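NAD-dependent aldehyde dehydrogenase (Sinorhizobium meliloti, PDB 3U4J) probably oxidises aldehydes with NAD or NADP as the electron acceptor, and binds a calcium ion. Local coordinates at residues T441-Q444 / T445-R448. Residues are numbered along the deposited sequence; the frame is centred on the assembly and turned at random.
Sequences TALQ and TIRR
Gln-444 and Arg-447 run side by side and point the same way along one flank of helix 439-448. Their amide and guanidinium planes are only 13° apart, and the end of the glutamine lies at the edge of the guanidinium group, near its plane. Arg-447 gets there by a bend at chi3 (91°), after its CG has passed 3.1 Å from the carbonyl O of Leu-443. Asn-147 and the carbonyl of Asp-151, both of a second subunit, accept hydrogen bonds from Arg-447 NE and NH1 and so fix the rotation of the guanidinium.

Arg-448 reaches back across Gln-444 at a slant, its plane turned 34° from the amide. Extended from CG to NE, the arginine carries its guanidinium under the glutamine stem, with Gln-444 CB centred over one face 4.3 Å above the plane. Its NH2 forms a salt bridge with Asp-151 of the second subunit.

One turn apart, Thr-441 and Thr-445 also lie alongside each other, and here a side chain bonds to backbone. Thr-445 OG1 sits beside its own backbone N and donates to Thr-441 O at 2.6 Å. Thr-441 O also takes the helical bond from Thr-445 N at 3.0 Å, so two donors from one residue grip it. Leu-443 CD2 and Ile-446 CG2 make a looser apolar contact at 4.4 Å.

This short helix is the crossover of the beta-alpha-beta unit between strands 431-435 and 453-456. Ile-446 packs on both strands, through Val-434, Cys-454 and Ile-456, while Thr-445 meets Val-434 and also Val-420 of helix 416-424. Leu-443 touches Ile-456 as well as residues of the other subunits, and both arginines bond to the second subunit, so the helix lies between its own sheet and the tetramer interface.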
ATOM      1  N   THR A 441     -21.419   0.080 -20.716  1.00 12.71           N
ATOM      2  CA  THR A 441     -20.872  -0.914 -21.637  1.00 12.79           C
ATOM      3  C   THR A 441     -19.348  -0.858 -21.738  1.00 11.98           C
ATOM      4  O   THR A 441     -18.739  -1.902 -21.807  1.00 11.19           O
ATOM      5  CB  THR A 441     -21.589  -1.009 -23.052  1.00 14.50           C
ATOM      6  OG1 THR A 441     -20.652  -0.952 -24.141  1.00 17.26           O
ATOM      7  CG2 THR A 441     -22.732  -0.073 -23.217  1.00  9.36           C
ATOM      8  N   ALA A 442     -18.744   0.335 -21.681  1.00 11.19           N
ATOM      9  CA  ALA A 442     -17.276   0.429 -21.647  1.00 11.66           C
ATOM     10  C   ALA A 442     -16.662  -0.279 -20.439  1.00 11.35           C
ATOM     11  O   ALA A 442     -15.800  -1.160 -20.602  1.00 10.06           O
ATOM     12  CB  ALA A 442     -16.798   1.884 -21.715  1.00 11.54           C
ATOM     13  N   LEU A 443     -17.112   0.089 -19.235  1.00 11.66           N
ATOM     14  CA  LEU A 443     -16.552  -0.500 -18.009  1.00 12.07           C
ATOM     15  C   LEU A 443     -16.949  -1.959 -17.757  1.00 12.58           C
ATOM     16  O   LEU A 443     -16.097  -2.758 -17.322  1.00 11.48           O
ATOM     17  CB  LEU A 443     -16.827   0.387 -16.773  1.00 11.44           C
ATOM     18  CG  LEU A 443     -16.006   1.694 -16.804  1.00 13.41           C
ATOM     19  CD1 LEU A 443     -16.476   2.648 -15.728  1.00 13.94           C
ATOM     20  CD2 LEU A 443     -14.494   1.410 -16.636  1.00 13.22           C
ATOM     21  N   GLN A 444     -18.219  -2.324 -18.001  1.00 12.17           N
ATOM     22  CA  GLN A 444     -18.609  -3.730 -17.819  1.00 12.12           C
ATOM     23  C   GLN A 444     -17.950  -4.647 -18.846  1.00 12.13           C
ATOM     24  O   GLN A 444     -17.562  -5.765 -18.515  1.00 12.08           O
ATOM     25  CB  GLN A 444     -20.122  -3.944 -17.784  1.00 13.39           C
ATOM     26  CG  GLN A 444     -20.820  -3.284 -16.596  1.00 14.92           C
ATOM     27  CD  GLN A 444     -20.659  -4.013 -15.247  1.00 18.98           C
ATOM     28  OE1 GLN A 444     -21.635  -4.121 -14.485  1.00 21.27           O
ATOM     29  NE2 GLN A 444     -19.436  -4.486 -14.931  1.00 17.06           N
ATOM     30  N   THR A 445     -17.770  -4.166 -20.072  1.00 11.73           N
ATOM     31  CA  THR A 445     -17.102  -4.986 -21.076  1.00 10.80           C
ATOM     32  C   THR A 445     -15.636  -5.192 -20.680  1.00 11.00           C
ATOM     33  O   THR A 445     -15.158  -6.305 -20.713  1.00 10.61           O
ATOM     34  CB  THR A 445     -17.274  -4.429 -22.512  1.00 10.99           C
ATOM     35  OG1 THR A 445     -18.683  -4.290 -22.803  1.00 10.81           O
ATOM     36  CG2 THR A 445     -16.697  -5.383 -23.529  1.00  9.99           C
ATOM     37  N   ILE A 446     -14.947  -4.124 -20.274  1.00 10.97           N
ATOM     38  CA  ILE A 446     -13.540  -4.235 -19.904  1.00 11.50           C
ATOM     39  C   ILE A 446     -13.310  -5.102 -18.639  1.00 10.81           C
ATOM     40  O   ILE A 446     -12.342  -5.861 -18.571  1.00 10.10           O
ATOM     41  CB  ILE A 446     -12.846  -2.831 -19.914  1.00 11.96           C
ATOM     42  CG1 ILE A 446     -11.449  -2.913 -20.543  1.00 14.40           C
ATOM     43  CG2 ILE A 446     -12.762  -2.210 -18.540  1.00 14.31           C
ATOM     44  CD1 ILE A 446     -11.451  -3.335 -22.007  1.00 10.50           C
ATOM     45  N   ARG A 447     -14.226  -5.034 -17.670  1.00 10.71           N
ATOM     46  CA  ARG A 447     -14.183  -5.901 -16.491  1.00 10.52           C
ATOM     47  C   ARG A 447     -14.407  -7.374 -16.809  1.00 10.76           C
ATOM     48  O   ARG A 447     -13.944  -8.245 -16.055  1.00 10.56           O
ATOM     49  CB  ARG A 447     -15.213  -5.481 -15.449  1.00 10.67           C
ATOM     50  CG  ARG A 447     -14.878  -4.170 -14.789  1.00 11.75           C
ATOM     51  CD  ARG A 447     -16.042  -3.679 -13.936  1.00 14.16           C
ATOM     52  NE  ARG A 447     -15.955  -4.145 -12.550  1.00 14.49           N
ATOM     53  CZ  ARG A 447     -17.006  -4.287 -11.737  1.00 15.84           C
ATOM     54  NH1 ARG A 447     -18.238  -4.056 -12.167  1.00 12.73           N
ATOM     55  NH2 ARG A 447     -16.831  -4.696 -10.489  1.00 17.36           N
ATOM     56  N   ARG A 448     -15.116  -7.655 -17.898  1.00  9.98           N
ATOM     57  CA  ARG A 448     -15.430  -9.045 -18.257  1.00 11.32           C
ATOM     58  C   ARG A 448     -14.444  -9.690 -19.235  1.00 10.79           C
ATOM     59  O   ARG A 448     -14.477 -10.895 -19.417  1.00 11.62           O
ATOM     60  CB  ARG A 448     -16.863  -9.144 -18.797  1.00 11.11           C
ATOM     61  CG  ARG A 448     -17.886  -9.016 -17.671  1.00 12.33           C
ATOM     62  CD  ARG A 448     -19.264  -8.581 -18.127  1.00 13.57           C
ATOM     63  NE  ARG A 448     -20.069  -8.218 -16.947  1.00 15.40           N
ATOM     64  CZ  ARG A 448     -21.383  -7.962 -16.990  1.00 19.32           C
ATOM     65  NH1 ARG A 448     -22.044  -8.002 -18.157  1.00 16.35           N
ATOM     66  NH2 ARG A 448     -22.035  -7.665 -15.880  1.00 16.58           N
TER